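Long-range contact in cyclic GMP-AMP synthase-like receptor (PDB 7LT2), which senses double-stranded RNA and, in response, makes the cyclic dinucleotide 2',3'-cGAMP from ATP and GTP to trigger innate immunity: residues 46-59 and 69-81. Sequence-based numbering, arbitrary orientation.
Sequences FKALFRRVFYGGSF and EEFDLDILLHIPI
Gly56 and Asp72 hold each other by two backbone hydrogen bonds, Gly56 N to Asp72 O at 2.9 Å and nearly straight (176°), and Asp72 N back to Gly56 O. Phe54 and Asp74 form a second such pair. The strands stay in step as far as Arg52 and Leu76, where a classic beta bulge sets Arg51 opposite Leu76 too: Arg51 N donates to Leu76 O and Leu76 N to Arg52 O, 2.8 Å. Where helix gives way to strand, Leu49 O takes the N-H of His78.

Arg52 CG stands between its backbone N and carbonyl carbon (chi1 65°) and the chain then runs extended, carrying the guanidinium across Leu76 CD1, 3.6 Å from Arg52 CZ; salt bridges from NH2 to Glu221 and NH1 to Glu246 hold the group. The Asp74 carboxylate lies nearly coplanar with the Phe54 ring, OD2 at the edge 3.6 Å from CD2. On the other face, Leu73 CD1 packs 3.5 Å from Tyr55 CE1, and Ile75 CG2 meets the edges of Phe46 and Phe50.

Strand 70-77 also pairs with strand 188-200, bringing Asp72 beside Asp193. Glu70, Asp72 and Asp193 probably bind catalytic magnesium; pairing with Gly56 thus fixes the backbone carrying the Asp72 carboxylate.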
loop_
_atom_site.group_PDB
_atom_site.type_symbol
_atom_site.label_atom_id
_atom_site.label_comp_id
_atom_site.label_asym_id
_atom_site.label_seq_id
_atom_site.Cartn_x
_atom_site.Cartn_y
_atom_site.Cartn_z
ATOM N N PHE A 46 -20.788 10.245 6.858
ATOM C CA PHE A 46 -19.503 10.143 6.174
ATOM C C PHE A 46 -18.844 11.505 6.048
ATOM O O PHE A 46 -17.634 11.635 6.256
ATOM C CB PHE A 46 -19.646 9.516 4.786
ATOM C CG PHE A 46 -18.386 9.619 3.954
ATOM C CD1 PHE A 46 -17.249 8.910 4.309
ATOM C CD2 PHE A 46 -18.328 10.453 2.847
ATOM C CE1 PHE A 46 -16.078 9.014 3.560
ATOM C CE2 PHE A 46 -17.158 10.562 2.094
ATOM C CZ PHE A 46 -16.039 9.839 2.454
ATOM N N LYS A 47 -19.621 12.533 5.700
ATOM C CA LYS A 47 -19.031 13.861 5.574
ATOM C C LYS A 47 -18.439 14.316 6.901
ATOM O O LYS A 47 -17.358 14.914 6.935
ATOM C CB LYS A 47 -20.071 14.860 5.072
ATOM C CG LYS A 47 -19.483 16.220 4.722
ATOM C CD LYS A 47 -20.547 17.137 4.160
ATOM C CE LYS A 47 -19.948 18.462 3.714
ATOM N NZ LYS A 47 -20.938 19.230 2.924
ATOM N N ALA A 48 -19.119 14.004 8.009
ATOM C CA ALA A 48 -18.618 14.395 9.323
ATOM C C ALA A 48 -17.364 13.614 9.701
ATOM O O ALA A 48 -16.423 14.185 10.263
ATOM C CB ALA A 48 -19.709 14.200 10.379
ATOM N N LEU A 49 -17.333 12.309 9.404
ATOM C CA LEU A 49 -16.186 11.484 9.782
ATOM C C LEU A 49 -14.967 11.745 8.906
ATOM O O LEU A 49 -13.831 11.627 9.380
ATOM C CB LEU A 49 -16.553 10.007 9.690
ATOM C CG LEU A 49 -17.380 9.451 10.846
ATOM C CD1 LEU A 49 -18.002 8.134 10.423
ATOM C CD2 LEU A 49 -16.474 9.254 12.045
ATOM N N PHE A 50 -15.180 12.081 7.640
ATOM C CA PHE A 50 -14.078 12.134 6.685
ATOM C C PHE A 50 -13.065 13.206 7.063
ATOM O O PHE A 50 -13.425 14.354 7.353
ATOM C CB PHE A 50 -14.606 12.391 5.276
ATOM C CG PHE A 50 -13.522 12.515 4.244
ATOM C CD1 PHE A 50 -12.904 11.387 3.736
ATOM C CD2 PHE A 50 -13.118 13.756 3.790
ATOM C CE1 PHE A 50 -11.905 11.491 2.785
ATOM C CE2 PHE A 50 -12.115 13.866 2.836
ATOM C CZ PHE A 50 -11.511 12.738 2.341
ATOM N N ARG A 51 -11.790 12.823 7.060
ATOM C CA ARG A 51 -10.690 13.754 7.268
ATOM C C ARG A 51 -9.846 13.952 6.018
ATOM O O ARG A 51 -9.637 15.092 5.587
ATOM C CB ARG A 51 -9.803 13.276 8.424
ATOM C CG ARG A 51 -8.633 14.198 8.732
ATOM C CD ARG A 51 -7.954 13.801 10.036
ATOM N NE ARG A 51 -6.797 14.639 10.329
ATOM C CZ ARG A 51 -6.855 15.790 10.986
ATOM N NH1 ARG A 51 -8.003 16.279 11.425
ATOM N NH2 ARG A 51 -5.730 16.464 11.215
ATOM N N ARG A 52 -9.358 12.870 5.422
ATOM C CA ARG A 52 -8.458 12.950 4.274
ATOM C C ARG A 52 -8.284 11.544 3.718
ATOM O O ARG A 52 -8.773 10.565 4.289
ATOM C CB ARG A 52 -7.110 13.553 4.668
ATOM C CG ARG A 52 -6.310 12.695 5.641
ATOM C CD ARG A 52 -5.065 13.415 6.122
ATOM N NE ARG A 52 -4.432 12.752 7.255
ATOM C CZ ARG A 52 -3.414 11.908 7.156
ATOM N NH1 ARG A 52 -2.912 11.565 5.981
ATOM N NH2 ARG A 52 -2.886 11.396 8.263
ATOM N N VAL A 53 -7.569 11.448 2.600
ATOM C CA VAL A 53 -7.228 10.164 2.002
ATOM C C VAL A 53 -5.714 9.996 2.025
ATOM O O VAL A 53 -4.953 10.971 2.030
ATOM C CB VAL A 53 -7.768 10.010 0.560
ATOM C CG1 VAL A 53 -9.286 10.151 0.528
ATOM C CG2 VAL A 53 -7.104 11.013 -0.400
ATOM N N PHE A 54 -5.285 8.736 2.050
ATOM C CA PHE A 54 -3.890 8.364 1.877
ATOM C C PHE A 54 -3.820 7.406 0.700
ATOM O O PHE A 54 -4.622 6.470 0.614
ATOM C CB PHE A 54 -3.321 7.710 3.142
ATOM C CG PHE A 54 -1.914 7.209 2.987
ATOM C CD1 PHE A 54 -0.834 8.079 3.110
ATOM C CD2 PHE A 54 -1.666 5.874 2.706
ATOM C CE1 PHE A 54 0.465 7.619 2.964
ATOM C CE2 PHE A 54 -0.367 5.411 2.556
ATOM C CZ PHE A 54 0.697 6.290 2.688
ATOM N N TYR A 55 -2.878 7.643 -0.211
ATOM C CA TYR A 55 -2.728 6.799 -1.391
ATOM C C TYR A 55 -1.700 5.720 -1.063
ATOM O O TYR A 55 -0.513 6.014 -0.908
ATOM C CB TYR A 55 -2.313 7.630 -2.603
ATOM C CG TYR A 55 -3.201 8.833 -2.862
ATOM C CD1 TYR A 55 -4.510 8.679 -3.300
ATOM C CD2 TYR A 55 -2.721 10.122 -2.682
ATOM C CE1 TYR A 55 -5.326 9.788 -3.543
ATOM C CE2 TYR A 55 -3.519 11.230 -2.923
ATOM C CZ TYR A 55 -4.823 11.061 -3.348
ATOM O OH TYR A 55 -5.613 12.169 -3.583
ATOM N N GLY A 56 -2.161 4.480 -0.925
ATOM C CA GLY A 56 -1.337 3.395 -0.427
ATOM C C GLY A 56 -0.914 2.454 -1.539
ATOM O O GLY A 56 -1.642 2.257 -2.512
ATOM N N GLY A 57 0.265 1.868 -1.385
ATOM C CA GLY A 57 0.715 0.810 -2.273
ATOM C C GLY A 57 2.067 1.123 -2.888
ATOM O O GLY A 57 2.631 2.196 -2.722
ATOM N N SER A 58 2.578 0.128 -3.621
ATOM C CA SER A 58 3.924 0.254 -4.179
ATOM C C SER A 58 4.003 1.336 -5.252
ATOM O O SER A 58 5.044 1.994 -5.391
ATOM C CB SER A 58 4.392 -1.097 -4.735
ATOM O OG SER A 58 3.607 -1.506 -5.841
ATOM N N PHE A 59 2.926 1.543 -6.012
ATOM C CA PHE A 59 2.914 2.619 -7.003
ATOM C C PHE A 59 3.202 3.973 -6.352
ATOM O O PHE A 59 4.040 4.742 -6.838
ATOM C CB PHE A 59 1.570 2.627 -7.741
ATOM C CG PHE A 59 1.419 3.754 -8.730
ATOM C CD1 PHE A 59 2.358 3.948 -9.729
ATOM C CD2 PHE A 59 0.333 4.612 -8.665
ATOM C CE1 PHE A 59 2.219 4.981 -10.639
ATOM C CE2 PHE A 59 0.187 5.647 -9.571
ATOM C CZ PHE A 59 1.131 5.831 -10.559
ATOM N N GLU A 69 -0.833 -1.288 -11.731
ATOM C CA GLU A 69 -2.136 -1.885 -11.994
ATOM C C GLU A 69 -3.192 -1.500 -10.964
ATOM O O GLU A 69 -4.377 -1.425 -11.308
ATOM C CB GLU A 69 -2.007 -3.406 -12.073
ATOM C CG GLU A 69 -1.433 -3.866 -13.403
ATOM C CD GLU A 69 -0.920 -5.286 -13.367
ATOM O OE1 GLU A 69 -0.537 -5.755 -12.276
ATOM O OE2 GLU A 69 -0.897 -5.932 -14.436
ATOM N N GLU A 70 -2.790 -1.243 -9.719
ATOM C CA GLU A 70 -3.767 -0.922 -8.681
ATOM C C GLU A 70 -3.099 -0.148 -7.554
ATOM O O GLU A 70 -1.879 -0.185 -7.389
ATOM C CB GLU A 70 -4.421 -2.188 -8.120
ATOM C CG GLU A 70 -3.428 -3.154 -7.491
ATOM C CD GLU A 70 -4.108 -4.294 -6.762
ATOM O OE1 GLU A 70 -5.071 -4.026 -6.010
ATOM O OE2 GLU A 70 -3.678 -5.452 -6.939
ATOM N N PHE A 71 -3.924 0.552 -6.774
ATOM C CA PHE A 71 -3.502 1.062 -5.476
ATOM C C PHE A 71 -4.720 1.152 -4.566
ATOM O O PHE A 71 -5.860 0.941 -4.989
ATOM C CB PHE A 71 -2.771 2.417 -5.579
ATOM C CG PHE A 71 -3.637 3.573 -6.012
ATOM C CD1 PHE A 71 -3.808 3.861 -7.355
ATOM C CD2 PHE A 71 -4.232 4.402 -5.073
ATOM C CE1 PHE A 71 -4.579 4.939 -7.760
ATOM C CE2 PHE A 71 -5.010 5.481 -5.470
ATOM C CZ PHE A 71 -5.184 5.746 -6.816
ATOM N N ASP A 72 -4.454 1.442 -3.296
ATOM C CA ASP A 72 -5.488 1.564 -2.274
ATOM C C ASP A 72 -5.778 3.030 -1.984
ATOM O O ASP A 72 -4.864 3.799 -1.674
ATOM C CB ASP A 72 -5.060 0.882 -0.974
ATOM C CG ASP A 72 -5.201 -0.620 -1.018
ATOM O OD1 ASP A 72 -5.657 -1.164 -2.050
ATOM O OD2 ASP A 72 -4.847 -1.255 -0.003
ATOM N N LEU A 73 -7.052 3.406 -2.048
ATOM C CA LEU A 73 -7.483 4.687 -1.497
ATOM C C LEU A 73 -7.869 4.446 -0.045
ATOM O O LEU A 73 -8.961 3.954 0.246
ATOM C CB LEU A 73 -8.646 5.278 -2.286
ATOM C CG LEU A 73 -8.981 6.714 -1.857
ATOM C CD1 LEU A 73 -7.849 7.653 -2.249
ATOM C CD2 LEU A 73 -10.297 7.153 -2.471
ATOM N N ASP A 74 -6.959 4.771 0.871
ATOM C CA ASP A 74 -7.241 4.668 2.299
ATOM C C ASP A 74 -8.023 5.907 2.709
ATOM O O ASP A 74 -7.469 7.007 2.813
ATOM C CB ASP A 74 -5.949 4.520 3.095
ATOM C CG ASP A 74 -5.283 3.179 2.873
ATOM O OD1 ASP A 74 -6.003 2.177 2.649
ATOM O OD2 ASP A 74 -4.040 3.125 2.904
ATOM N N ILE A 75 -9.325 5.730 2.920
ATOM C CA ILE A 75 -10.232 6.817 3.270
ATOM C C ILE A 75 -10.202 6.955 4.788
ATOM O O ILE A 75 -10.680 6.072 5.505
ATOM C CB ILE A 75 -11.649 6.535 2.754
ATOM C CG1 ILE A 75 -11.633 6.357 1.233
ATOM C CG2 ILE A 75 -12.617 7.655 3.158
ATOM C CD1 ILE A 75 -12.913 5.768 0.661
ATOM N N LEU A 76 -9.625 8.052 5.284
ATOM C CA LEU A 76 -9.344 8.190 6.712
ATOM C C LEU A 76 -10.507 8.897 7.407
ATOM O O LEU A 76 -10.758 10.086 7.173
ATOM C CB LEU A 76 -8.031 8.938 6.936
ATOM C CG LEU A 76 -6.801 8.364 6.215
ATOM C CD1 LEU A 76 -5.529 8.983 6.762
ATOM C CD2 LEU A 76 -6.731 6.849 6.321
ATOM N N LEU A 77 -11.211 8.156 8.257
ATOM C CA LEU A 77 -12.300 8.663 9.079
ATOM C C LEU A 77 -11.770 8.936 10.480
ATOM O O LEU A 77 -10.882 8.236 10.967
ATOM C CB LEU A 77 -13.442 7.645 9.132
ATOM C CG LEU A 77 -13.788 6.992 7.791
ATOM C CD1 LEU A 77 -14.694 5.789 7.983
ATOM C CD2 LEU A 77 -14.435 8.018 6.870
ATOM N N HIS A 78 -12.310 9.962 11.134
ATOM C CA HIS A 78 -11.818 10.352 12.450
ATOM C C HIS A 78 -12.970 10.396 13.437
ATOM O O HIS A 78 -13.932 11.145 13.237
ATOM C CB HIS A 78 -11.109 11.708 12.417
ATOM C CG HIS A 78 -10.631 12.155 13.762
ATOM N ND1 HIS A 78 -9.629 11.504 14.449
ATOM C CD2 HIS A 78 -11.040 13.166 14.563
ATOM C CE1 HIS A 78 -9.431 12.105 15.609
ATOM N NE2 HIS A 78 -10.277 13.115 15.704
ATOM N N ILE A 79 -12.868 9.587 14.483
ATOM C CA ILE A 79 -13.837 9.612 15.583
ATOM C C ILE A 79 -13.518 10.795 16.484
ATOM O O ILE A 79 -12.378 10.910 16.960
ATOM C CB ILE A 79 -13.781 8.303 16.362
ATOM C CG1 ILE A 79 -14.146 7.120 15.458
ATOM C CG2 ILE A 79 -14.702 8.372 17.588
ATOM C CD1 ILE A 79 -13.877 5.776 16.079
ATOM N N PRO A 80 -14.474 11.687 16.745
ATOM C CA PRO A 80 -14.217 12.813 17.651
ATOM C C PRO A 80 -13.662 12.337 18.987
ATOM O O PRO A 80 -14.189 11.407 19.604
ATOM C CB PRO A 80 -15.601 13.456 17.805
ATOM C CG PRO A 80 -16.289 13.127 16.513
ATOM C CD PRO A 80 -15.831 11.736 16.169
ATOM N N ILE A 81 -12.571 12.973 19.428
ATOM C CA ILE A 81 -11.896 12.528 20.642
ATOM C C ILE A 81 -12.792 12.668 21.863
ATOM O O ILE A 81 -12.564 11.993 22.870
ATOM C CB ILE A 81 -10.572 13.290 20.853
ATOM C CG1 ILE A 81 -10.840 14.731 21.283
ATOM C CG2 ILE A 81 -9.728 13.264 19.585
ATOM C CD1 ILE A 81 -9.578 15.517 21.585
HETATM O O HOH W 1 -14.314 13.628 12.434
HETATM O O HOH W 2 0.184 0.132 -5.875
#